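Local coordinates for protein phosphoethanolamine N-methyltransferase 1 (PDB 4KRG) that catalyses the S-adenosylmethionine-dependent N-methylation of phosphoethanolamine, probably the first methylation step on the nematode route to phosphocholine, at residues Lys194-Ile199 / Phe211-Ser216; Lys265-Lys270 / Lys331-Arg336; Tyr299-Arg304 / Thr378-Thr383. All coordinates share one frame; numbering follows the deposited sequence.

Contact 1: residues Lys194-Ile199 / Phe211-Ser216; sequences KLLRAI and FDVQWS
Leu196 and Arg197, near the C-terminal end of helix 189-198, lie against Phe211 and Val213 of strand 208-218. The axes of helix 194-198 and strand 211-216 approach to 7.3 Å and run roughly antiparallel, at 143°. This is helix-on-sheet packing in an alpha/beta methyltransferase. The chain leaves the helix at Ile199, forms strand 200-202, and returns as strand 208-218, which pairs with it antiparallel.

No direct hydrogen bond joins the two segments, and the contact is mostly apolar. Val213 CG2 fits between two helix side chains, 3.5 Å from Leu196 CB and 3.8 Å from Arg197 CG. Arg197 offers Val213 its CG methylene. The arginine chain then bends at chi3 (71°), and the guanidinium forms salt bridges with Glu332 and Glu356. Strand 231-240 pairs antiparallel with strand 208-218, and Phe211 and Val213 both touch its Thr236. Ile199 also packs on helix 136-149, through Leu143 and Met147.

The Phe211 ring lies alongside Ile199, with Ile199 CD1 4.0 Å from Phe211 CE2. Leu196 CD2 comes equally near Phe211 CD2. The carbonyl of Leu196 faces the ring edge in its plane, and Leu196 O lies 3.3 Å from Phe211 CB.

Contact 2: residues Lys265-Lys270 / Lys331-Arg336; sequences KTWDEK and KEYLYR
The indole of Trp267 has neighbours on both faces, all of them offset toward the rim. Leu334 CD2 lies over one face in a CH-pi contact, 4.1 Å from the centroid of the six-membered ring. On the opposite face lie Thr266 OG1 and Lys270 NZ. The Tyr333 ring is nearly parallel to the indole but slid away, so the two barely overlap. The side chains come closest at Trp267 CD1 and Tyr333 CB, 3.5 Å apart. The Tyr333 hydroxyl reaches across to Glu263 of helix 249-271 and hydrogen-bonds it.

These residues belong to helices 249-271 and 332-345. The short helix segments cross at -49°, with their axes 9.4 Å apart.

A salt-bridge network lies beside the aromatic patch. Arg336 grips Asp268 side-on. Arg336 NE donates to Asp268 OD1 at 3.0 Å, on the syn side, and Arg336 NH2 donates to Asp268 OD2 at 2.9 Å, from above the carboxylate plane. The second bond is the straighter one. The carboxylate and guanidinium planes are turned 55° apart, so this is not a flat pairing. Arg336 CG stands opposite the backbone N (chi1 -180°), and bends at chi2 and chi3 carry the guanidinium to the acid. Lys265 NZ, one turn before Asp268, meets Asp268 OD2 on its anti side at 2.7 Å. Phe188 forms a cation-pi contact with Arg336.

Asp268 OD2 thus accepts from two cationic donors. Lys265 NZ and Arg336 NH2 come within 4.1 Å of each other and share this oxygen. The paired positive charges would probably favour an ionised carboxylate, and the two-point grip should limit rotation of the guanidinium.

Contact 3: residues Tyr299-Arg304 / Thr378-Thr383; sequences YVFTPR and TELLAT
Glu379 OE1 faces the turn after strand 297-302. A water donates to it at 2.7 Å and accepts from Arg304 N at 2.8 Å. The same water accepts from the Thr378 hydroxyl. Arg304 N also lies close to Glu379 OE1, but the angle is too poor for a hydrogen bond. Outside the two segments, OE1 takes the amide of Gln305 and OE2 that of Arg306. One carboxylate therefore takes two successive amides directly and a third through water.

Thr378 N donates to Phe301 O at 3.2 Å, almost in line with the C=O bond. This bond extends the parallel pairing of the strands to the point where strand 372-378 gives way to helix 380-383. Glu379 occupies the N-cap position of that helix. Its carbonyl O accepts from Thr383 OG1 at 2.9 Å.

Pro303 packs into this junction, its CG 3.7 Å from Glu379 CB. The Phe301 ring meets Leu380, with Phe301 CD2 3.9 Å from Leu380 CD1. Thr383 OG1 lies at the ring edge.

Strand 297-302 runs between strands 324-329 and 372-378. Phe301 and Leu380 both touch Leu358 of helix 358-367, and Leu380 also reaches strand 400-408.

Overall arrangement
Contacts 1 and 2 come in series along the chain, while the segments of contacts 2 and 3 alternate. Contact 2 is the middle piece: its centre is about 17 Å from that of contact 1 and about 18 Å from that of contact 3. Helix 332-345 and its N-cap residue Lys331 touch both neighbours. Tyr335 OH probably hydrogen-bonds Ser216 OG, and Lys331 the Pro303 carbonyl. Contacts 1 and 3 do not touch, their nearest atoms being about 10 Å apart. Strand 350-354 pairs antiparallel with 208-218 and parallel with 324-329, which in turn pairs with 297-302 of contact 3. The arrangement is consistent with a di-domain enzyme in which contact 2 helps join the methyltransferase half, holding S-adenosylhomocysteine and phosphoethanolamine, to the C-terminal half.

Contact 1: residues Lys194-Ile199 / Phe211-Ser216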
loop_
_atom_site.group_PDB
_atom_site.type_symbol
_atom_site.label_atom_id
_atom_site.label_comp_id
_atom_site.label_asym_id
_atom_site.label_seq_id
_atom_site.Cartn_x
_atom_site.Cartn_y
_atom_site.Cartn_z
ATOM N N LYS A 194 -5.595 -7.361 1.992
ATOM C CA LYS A 194 -6.318 -8.624 1.850
ATOM C C LYS A 194 -7.783 -8.509 2.259
ATOM O O LYS A 194 -8.654 -9.069 1.600
ATOM C CB LYS A 194 -5.613 -9.754 2.608
ATOM C CG LYS A 194 -4.261 -10.138 2.005
ATOM C CD LYS A 194 -3.677 -11.404 2.623
ATOM C CE LYS A 194 -4.392 -12.658 2.142
ATOM N NZ LYS A 194 -4.343 -12.790 0.662
ATOM N N LEU A 195 -8.057 -7.780 3.335
ATOM C CA LEU A 195 -9.444 -7.594 3.766
ATOM C C LEU A 195 -10.245 -6.895 2.682
ATOM O O LEU A 195 -11.337 -7.317 2.345
ATOM C CB LEU A 195 -9.521 -6.802 5.071
ATOM C CG LEU A 195 -10.946 -6.444 5.513
ATOM C CD1 LEU A 195 -11.806 -7.693 5.620
ATOM C CD2 LEU A 195 -10.940 -5.694 6.827
ATOM N N LEU A 196 -9.680 -5.835 2.128
ATOM C CA LEU A 196 -10.351 -5.074 1.089
ATOM C C LEU A 196 -10.687 -5.944 -0.120
ATOM O O LEU A 196 -11.804 -5.903 -0.636
ATOM C CB LEU A 196 -9.496 -3.868 0.693
ATOM C CG LEU A 196 -9.423 -2.751 1.742
ATOM C CD1 LEU A 196 -8.228 -1.836 1.503
ATOM C CD2 LEU A 196 -10.708 -1.946 1.720
ATOM N N ARG A 197 -9.723 -6.751 -0.548
ATOM C CA ARG A 197 -9.895 -7.609 -1.717
ATOM C C ARG A 197 -10.887 -8.737 -1.455
ATOM O O ARG A 197 -11.523 -9.235 -2.378
ATOM C CB ARG A 197 -8.548 -8.190 -2.171
ATOM C CG ARG A 197 -7.538 -7.151 -2.654
ATOM C CD ARG A 197 -6.269 -7.813 -3.160
ATOM N NE ARG A 197 -6.489 -8.513 -4.423
ATOM C CZ ARG A 197 -5.666 -9.422 -4.938
ATOM N NH1 ARG A 197 -4.563 -9.770 -4.292
ATOM N NH2 ARG A 197 -5.954 -9.996 -6.097
ATOM N N ALA A 198 -11.023 -9.131 -0.194
ATOM C CA ALA A 198 -11.886 -10.256 0.165
ATOM C C ALA A 198 -13.368 -9.903 0.123
ATOM O O ALA A 198 -14.193 -10.734 -0.257
ATOM C CB ALA A 198 -11.521 -10.792 1.543
ATOM N N ILE A 199 -13.699 -8.682 0.532
ATOM C CA ILE A 199 -15.090 -8.271 0.714
ATOM C C ILE A 199 -15.967 -8.507 -0.520
ATOM O O ILE A 199 -15.603 -8.153 -1.644
ATOM C CB ILE A 199 -15.187 -6.788 1.165
ATOM C CG1 ILE A 199 -14.782 -6.656 2.632
ATOM C CG2 ILE A 199 -16.600 -6.242 0.983
ATOM C CD1 ILE A 199 -14.625 -5.223 3.101
ATOM N N PHE A 211 -14.264 -4.770 -3.888
ATOM C CA PHE A 211 -13.361 -3.641 -3.891
ATOM C C PHE A 211 -12.213 -3.920 -4.846
ATOM O O PHE A 211 -11.654 -5.015 -4.842
ATOM C CB PHE A 211 -12.828 -3.427 -2.479
ATOM C CG PHE A 211 -13.740 -2.610 -1.599
ATOM C CD1 PHE A 211 -14.371 -1.477 -2.089
ATOM C CD2 PHE A 211 -13.964 -2.978 -0.284
ATOM C CE1 PHE A 211 -15.202 -0.720 -1.282
ATOM C CE2 PHE A 211 -14.790 -2.228 0.529
ATOM C CZ PHE A 211 -15.412 -1.101 0.033
ATOM N N ASP A 212 -11.882 -2.939 -5.679
ATOM C CA ASP A 212 -10.688 -3.007 -6.508
ATOM C C ASP A 212 -9.639 -2.105 -5.864
ATOM O O ASP A 212 -9.694 -0.877 -6.019
ATOM C CB ASP A 212 -10.998 -2.552 -7.937
ATOM C CG ASP A 212 -9.765 -2.514 -8.826
ATOM O OD1 ASP A 212 -8.744 -3.139 -8.478
ATOM O OD2 ASP A 212 -9.816 -1.863 -9.889
ATOM N N VAL A 213 -8.708 -2.709 -5.118
ATOM C CA VAL A 213 -7.656 -1.949 -4.457
ATOM C C VAL A 213 -6.646 -1.494 -5.494
ATOM O O VAL A 213 -5.857 -2.292 -5.997
ATOM C CB VAL A 213 -6.948 -2.756 -3.371
ATOM C CG1 VAL A 213 -5.994 -1.865 -2.613
ATOM C CG2 VAL A 213 -7.959 -3.339 -2.419
ATOM N N GLN A 214 -6.671 -0.205 -5.809
ATOM C CA GLN A 214 -5.916 0.301 -6.940
ATOM C C GLN A 214 -4.409 0.324 -6.684
ATOM O O GLN A 214 -3.612 0.169 -7.609
ATOM C CB GLN A 214 -6.430 1.681 -7.342
ATOM C CG GLN A 214 -7.888 1.657 -7.789
ATOM C CD GLN A 214 -8.156 2.545 -8.992
ATOM O OE1 GLN A 214 -7.521 3.586 -9.163
ATOM N NE2 GLN A 214 -9.102 2.140 -9.826
ATOM N N TRP A 215 -4.032 0.518 -5.425
ATOM C CA TRP A 215 -2.630 0.567 -5.046
ATOM C C TRP A 215 -2.455 0.546 -3.551
ATOM O O TRP A 215 -3.400 0.801 -2.802
ATOM C CB TRP A 215 -1.931 1.813 -5.606
ATOM C CG TRP A 215 -2.704 3.110 -5.566
ATOM C CD1 TRP A 215 -3.401 3.652 -6.591
ATOM C CD2 TRP A 215 -2.797 4.049 -4.474
ATOM N NE1 TRP A 215 -3.945 4.855 -6.216
ATOM C CE2 TRP A 215 -3.587 5.125 -4.929
ATOM C CE3 TRP A 215 -2.296 4.081 -3.173
ATOM C CZ2 TRP A 215 -3.889 6.224 -4.120
ATOM C CZ3 TRP A 215 -2.603 5.169 -2.365
ATOM C CH2 TRP A 215 -3.393 6.228 -2.846
ATOM N N SER A 216 -1.234 0.222 -3.139
ATOM C CA SER A 216 -0.775 0.430 -1.776
ATOM C C SER A 216 0.535 1.208 -1.857
ATOM O O SER A 216 1.461 0.802 -2.557
ATOM C CB SER A 216 -0.535 -0.909 -1.087
ATOM O OG SER A 216 -0.220 -0.727 0.281
HETATM O O HOH W 1 -11.590 -7.419 -4.954
#

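Contact 2: residues Lys265-Lys270 / Lys331-Arg336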
loop_
_atom_site.group_PDB
_atom_site.type_symbol
_atom_site.label_atom_id
_atom_site.label_comp_id
_atom_site.label_asym_id
_atom_site.label_seq_id
_atom_site.Cartn_x
_atom_site.Cartn_y
_atom_site.Cartn_z
ATOM N N LYS A 265 2.988 -13.929 9.719
ATOM C CA LYS A 265 4.090 -14.238 10.626
ATOM C C LYS A 265 5.044 -15.303 10.085
ATOM O O LYS A 265 6.254 -15.213 10.298
ATOM C CB LYS A 265 3.593 -14.621 12.026
ATOM C CG LYS A 265 3.175 -13.450 12.918
ATOM C CD LYS A 265 4.045 -12.203 12.720
ATOM C CE LYS A 265 5.485 -12.377 13.198
ATOM N NZ LYS A 265 6.318 -11.202 12.817
ATOM N N THR A 266 4.523 -16.297 9.371
ATOM C CA THR A 266 5.406 -17.306 8.785
ATOM C C THR A 266 6.284 -16.708 7.686
ATOM O O THR A 266 7.426 -17.127 7.502
ATOM C CB THR A 266 4.650 -18.535 8.235
ATOM O OG1 THR A 266 4.034 -18.208 6.984
ATOM C CG2 THR A 266 3.598 -19.011 9.218
ATOM N N TRP A 267 5.755 -15.735 6.956
ATOM C CA TRP A 267 6.536 -15.075 5.919
ATOM C C TRP A 267 7.623 -14.177 6.508
ATOM O O TRP A 267 8.747 -14.143 6.002
ATOM C CB TRP A 267 5.631 -14.331 4.932
ATOM C CG TRP A 267 4.946 -15.279 3.993
ATOM C CD1 TRP A 267 3.602 -15.495 3.866
ATOM C CD2 TRP A 267 5.580 -16.172 3.069
ATOM N NE1 TRP A 267 3.365 -16.455 2.913
ATOM C CE2 TRP A 267 4.564 -16.888 2.411
ATOM C CE3 TRP A 267 6.918 -16.430 2.737
ATOM C CZ2 TRP A 267 4.840 -17.849 1.434
ATOM C CZ3 TRP A 267 7.188 -17.377 1.770
ATOM C CH2 TRP A 267 6.156 -18.076 1.128
ATOM N N ASP A 268 7.299 -13.478 7.591
ATOM C CA ASP A 268 8.309 -12.717 8.318
ATOM C C ASP A 268 9.475 -13.614 8.731
ATOM O O ASP A 268 10.631 -13.231 8.626
ATOM C CB ASP A 268 7.713 -12.059 9.565
ATOM C CG ASP A 268 6.552 -11.154 9.249
ATOM O OD1 ASP A 268 6.436 -10.698 8.090
ATOM O OD2 ASP A 268 5.754 -10.892 10.174
ATOM N N GLU A 269 9.160 -14.817 9.193
ATOM C CA GLU A 269 10.181 -15.762 9.639
ATOM C C GLU A 269 11.067 -16.237 8.507
ATOM O O GLU A 269 12.238 -16.542 8.713
ATOM C CB GLU A 269 9.534 -16.986 10.286
ATOM C CG GLU A 269 8.822 -16.709 11.591
ATOM C CD GLU A 269 8.175 -17.955 12.169
ATOM O OE1 GLU A 269 7.803 -18.855 11.381
ATOM O OE2 GLU A 269 8.048 -18.036 13.409
ATOM N N LYS A 270 10.505 -16.327 7.311
ATOM C CA LYS A 270 11.286 -16.766 6.163
ATOM C C LYS A 270 12.153 -15.645 5.597
ATOM O O LYS A 270 13.276 -15.884 5.163
ATOM C CB LYS A 270 10.371 -17.321 5.069
ATOM C CG LYS A 270 9.588 -18.548 5.479
ATOM C CD LYS A 270 8.785 -19.092 4.312
ATOM C CE LYS A 270 7.810 -20.168 4.762
ATOM N NZ LYS A 270 6.803 -20.495 3.711
ATOM N N LYS A 331 2.398 -9.705 -4.261
ATOM C CA LYS A 331 1.999 -10.589 -3.168
ATOM C C LYS A 331 1.971 -9.816 -1.846
ATOM O O LYS A 331 3.017 -9.382 -1.360
ATOM C CB LYS A 331 2.962 -11.776 -3.059
ATOM C CG LYS A 331 3.214 -12.525 -4.363
ATOM C CD LYS A 331 2.236 -13.681 -4.557
ATOM C CE LYS A 331 2.676 -14.626 -5.677
ATOM N NZ LYS A 331 2.639 -13.995 -7.024
ATOM N N GLU A 332 0.778 -9.648 -1.275
ATOM C CA GLU A 332 0.594 -8.836 -0.068
ATOM C C GLU A 332 1.570 -9.150 1.064
ATOM O O GLU A 332 2.128 -8.242 1.676
ATOM C CB GLU A 332 -0.840 -8.957 0.458
ATOM C CG GLU A 332 -1.898 -8.386 -0.462
ATOM C CD GLU A 332 -2.500 -9.425 -1.396
ATOM O OE1 GLU A 332 -1.837 -10.444 -1.675
ATOM O OE2 GLU A 332 -3.645 -9.222 -1.853
ATOM N N TYR A 333 1.771 -10.437 1.340
ATOM C CA TYR A 333 2.597 -10.848 2.468
ATOM C C TYR A 333 4.052 -10.524 2.217
ATOM O O TYR A 333 4.801 -10.233 3.145
ATOM C CB TYR A 333 2.467 -12.347 2.711
ATOM C CG TYR A 333 1.116 -12.790 3.216
ATOM C CD1 TYR A 333 0.417 -12.040 4.150
ATOM C CD2 TYR A 333 0.546 -13.966 2.760
ATOM C CE1 TYR A 333 -0.819 -12.455 4.615
ATOM C CE2 TYR A 333 -0.683 -14.389 3.218
ATOM C CZ TYR A 333 -1.363 -13.628 4.144
ATOM O OH TYR A 333 -2.590 -14.055 4.593
ATOM N N LEU A 334 4.448 -10.592 0.953
ATOM C CA LEU A 334 5.840 -10.383 0.576
ATOM C C LEU A 334 6.120 -8.885 0.466
ATOM O O LEU A 334 7.207 -8.416 0.787
ATOM C CB LEU A 334 6.156 -11.146 -0.715
ATOM C CG LEU A 334 5.681 -12.607 -0.644
ATOM C CD1 LEU A 334 5.977 -13.383 -1.904
ATOM C CD2 LEU A 334 6.277 -13.316 0.541
ATOM N N TYR A 335 5.108 -8.133 0.056
ATOM C CA TYR A 335 5.182 -6.676 0.070
ATOM C C TYR A 335 5.405 -6.163 1.492
ATOM O O TYR A 335 6.242 -5.285 1.713
ATOM C CB TYR A 335 3.914 -6.090 -0.554
ATOM C CG TYR A 335 3.584 -4.641 -0.237
ATOM C CD1 TYR A 335 4.286 -3.595 -0.822
ATOM C CD2 TYR A 335 2.513 -4.328 0.586
ATOM C CE1 TYR A 335 3.951 -2.272 -0.551
ATOM C CE2 TYR A 335 2.165 -3.017 0.858
ATOM C CZ TYR A 335 2.886 -1.994 0.291
ATOM O OH TYR A 335 2.526 -0.696 0.565
ATOM N N ARG A 336 4.669 -6.715 2.453
ATOM C CA ARG A 336 4.860 -6.350 3.851
ATOM C C ARG A 336 6.335 -6.557 4.260
ATOM O O ARG A 336 6.942 -5.679 4.875
ATOM C CB ARG A 336 3.881 -7.138 4.748
ATOM C CG ARG A 336 3.935 -6.874 6.278
ATOM C CD ARG A 336 5.224 -7.395 6.927
ATOM N NE ARG A 336 5.093 -8.068 8.212
ATOM C CZ ARG A 336 5.020 -7.446 9.382
ATOM N NH1 ARG A 336 5.010 -6.120 9.442
ATOM N NH2 ARG A 336 4.936 -8.156 10.492
#

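Contact 3: residues Tyr299-Arg304 / Thr378-Thr383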
loop_
_atom_site.group_PDB
_atom_site.type_symbol
_atom_site.label_atom_id
_atom_site.label_comp_id
_atom_site.label_asym_id
_atom_site.label_seq_id
_atom_site.Cartn_x
_atom_site.Cartn_y
_atom_site.Cartn_z
ATOM N N TYR A 299 12.745 1.266 -12.369
ATOM C CA TYR A 299 11.464 0.627 -12.120
ATOM C C TYR A 299 11.736 -0.855 -11.923
ATOM O O TYR A 299 12.299 -1.503 -12.798
ATOM C CB TYR A 299 10.527 0.863 -13.304
ATOM C CG TYR A 299 9.136 0.267 -13.172
ATOM C CD1 TYR A 299 8.154 0.890 -12.407
ATOM C CD2 TYR A 299 8.796 -0.894 -13.851
ATOM C CE1 TYR A 299 6.880 0.353 -12.301
ATOM C CE2 TYR A 299 7.534 -1.432 -13.754
ATOM C CZ TYR A 299 6.578 -0.805 -12.980
ATOM O OH TYR A 299 5.324 -1.352 -12.900
ATOM N N VAL A 300 11.366 -1.382 -10.765
ATOM C CA VAL A 300 11.609 -2.789 -10.458
ATOM C C VAL A 300 10.293 -3.536 -10.255
ATOM O O VAL A 300 9.403 -3.061 -9.556
ATOM C CB VAL A 300 12.536 -2.943 -9.227
ATOM C CG1 VAL A 300 12.565 -4.394 -8.733
ATOM C CG2 VAL A 300 13.938 -2.467 -9.557
ATOM N N PHE A 301 10.166 -4.702 -10.882
ATOM C CA PHE A 301 8.923 -5.463 -10.831
ATOM C C PHE A 301 9.230 -6.896 -10.392
ATOM O O PHE A 301 9.966 -7.605 -11.067
ATOM C CB PHE A 301 8.248 -5.434 -12.212
ATOM C CG PHE A 301 6.983 -6.263 -12.312
ATOM C CD1 PHE A 301 5.785 -5.796 -11.803
ATOM C CD2 PHE A 301 6.992 -7.491 -12.957
ATOM C CE1 PHE A 301 4.634 -6.551 -11.907
ATOM C CE2 PHE A 301 5.848 -8.242 -13.068
ATOM C CZ PHE A 301 4.669 -7.777 -12.540
ATOM N N THR A 302 8.687 -7.312 -9.248
ATOM C CA THR A 302 8.946 -8.659 -8.721
ATOM C C THR A 302 7.664 -9.342 -8.223
ATOM O O THR A 302 7.267 -9.162 -7.071
ATOM C CB THR A 302 10.012 -8.639 -7.600
ATOM O OG1 THR A 302 9.568 -7.796 -6.533
ATOM C CG2 THR A 302 11.334 -8.115 -8.118
ATOM N N PRO A 303 7.015 -10.134 -9.095
ATOM C CA PRO A 303 5.742 -10.771 -8.737
ATOM C C PRO A 303 5.917 -11.968 -7.804
ATOM O O PRO A 303 4.953 -12.352 -7.134
ATOM C CB PRO A 303 5.201 -11.241 -10.084
ATOM C CG PRO A 303 6.427 -11.468 -10.914
ATOM C CD PRO A 303 7.385 -10.391 -10.499
ATOM N N ARG A 304 7.117 -12.544 -7.777
ATOM C CA ARG A 304 7.425 -13.689 -6.914
ATOM C C ARG A 304 6.400 -14.809 -7.054
ATOM O O ARG A 304 5.773 -15.212 -6.075
ATOM C CB ARG A 304 7.528 -13.252 -5.450
ATOM C CG ARG A 304 8.569 -12.162 -5.193
ATOM C CD ARG A 304 8.443 -11.645 -3.777
ATOM N NE ARG A 304 9.185 -10.412 -3.547
ATOM C CZ ARG A 304 9.984 -10.211 -2.506
ATOM N NH1 ARG A 304 10.142 -11.165 -1.602
ATOM N NH2 ARG A 304 10.619 -9.060 -2.369
ATOM N N THR A 378 12.030 -9.607 -12.364
ATOM C CA THR A 378 12.054 -11.060 -12.346
ATOM C C THR A 378 10.673 -11.534 -12.805
ATOM O O THR A 378 9.677 -10.910 -12.462
ATOM C CB THR A 378 12.378 -11.608 -10.924
ATOM O OG1 THR A 378 11.509 -11.005 -9.960
ATOM C CG2 THR A 378 13.826 -11.301 -10.532
ATOM N N GLU A 379 10.614 -12.611 -13.589
ATOM C CA GLU A 379 9.341 -13.225 -14.000
ATOM C C GLU A 379 8.379 -12.343 -14.804
ATOM O O GLU A 379 7.165 -12.546 -14.739
ATOM C CB GLU A 379 8.573 -13.760 -12.786
ATOM C CG GLU A 379 9.233 -14.873 -12.048
ATOM C CD GLU A 379 8.411 -15.340 -10.866
ATOM O OE1 GLU A 379 8.227 -14.551 -9.914
ATOM O OE2 GLU A 379 7.933 -16.491 -10.895
ATOM N N LEU A 380 8.894 -11.383 -15.563
ATOM C CA LEU A 380 8.020 -10.507 -16.353
ATOM C C LEU A 380 7.251 -11.259 -17.435
ATOM O O LEU A 380 6.022 -11.230 -17.465
ATOM C CB LEU A 380 8.811 -9.364 -16.991
ATOM C CG LEU A 380 7.960 -8.363 -17.780
ATOM C CD1 LEU A 380 7.130 -7.486 -16.842
ATOM C CD2 LEU A 380 8.829 -7.513 -18.695
ATOM N N LEU A 381 7.980 -11.920 -18.331
ATOM C CA LEU A 381 7.360 -12.666 -19.426
ATOM C C LEU A 381 6.564 -13.857 -18.899
ATOM O O LEU A 381 5.555 -14.244 -19.481
ATOM C CB LEU A 381 8.417 -13.150 -20.422
ATOM C CG LEU A 381 9.512 -12.166 -20.832
ATOM C CD1 LEU A 381 10.455 -12.800 -21.844
ATOM C CD2 LEU A 381 8.921 -10.910 -21.405
ATOM N N ALA A 382 7.023 -14.421 -17.786
ATOM C CA ALA A 382 6.407 -15.605 -17.210
ATOM C C ALA A 382 4.999 -15.332 -16.676
ATOM O O ALA A 382 4.123 -16.190 -16.751
ATOM C CB ALA A 382 7.298 -16.168 -16.108
ATOM N N THR A 383 4.780 -14.128 -16.152
ATOM C CA THR A 383 3.534 -13.817 -15.447
ATOM C C THR A 383 2.611 -12.807 -16.141
ATOM O O THR A 383 1.424 -12.728 -15.813
ATOM C CB THR A 383 3.803 -13.325 -14.007
ATOM O OG1 THR A 383 4.402 -12.027 -14.046
ATOM C CG2 THR A 383 4.728 -14.276 -13.277
HETATM O O HOH W 2 9.606 -12.342 -9.094
#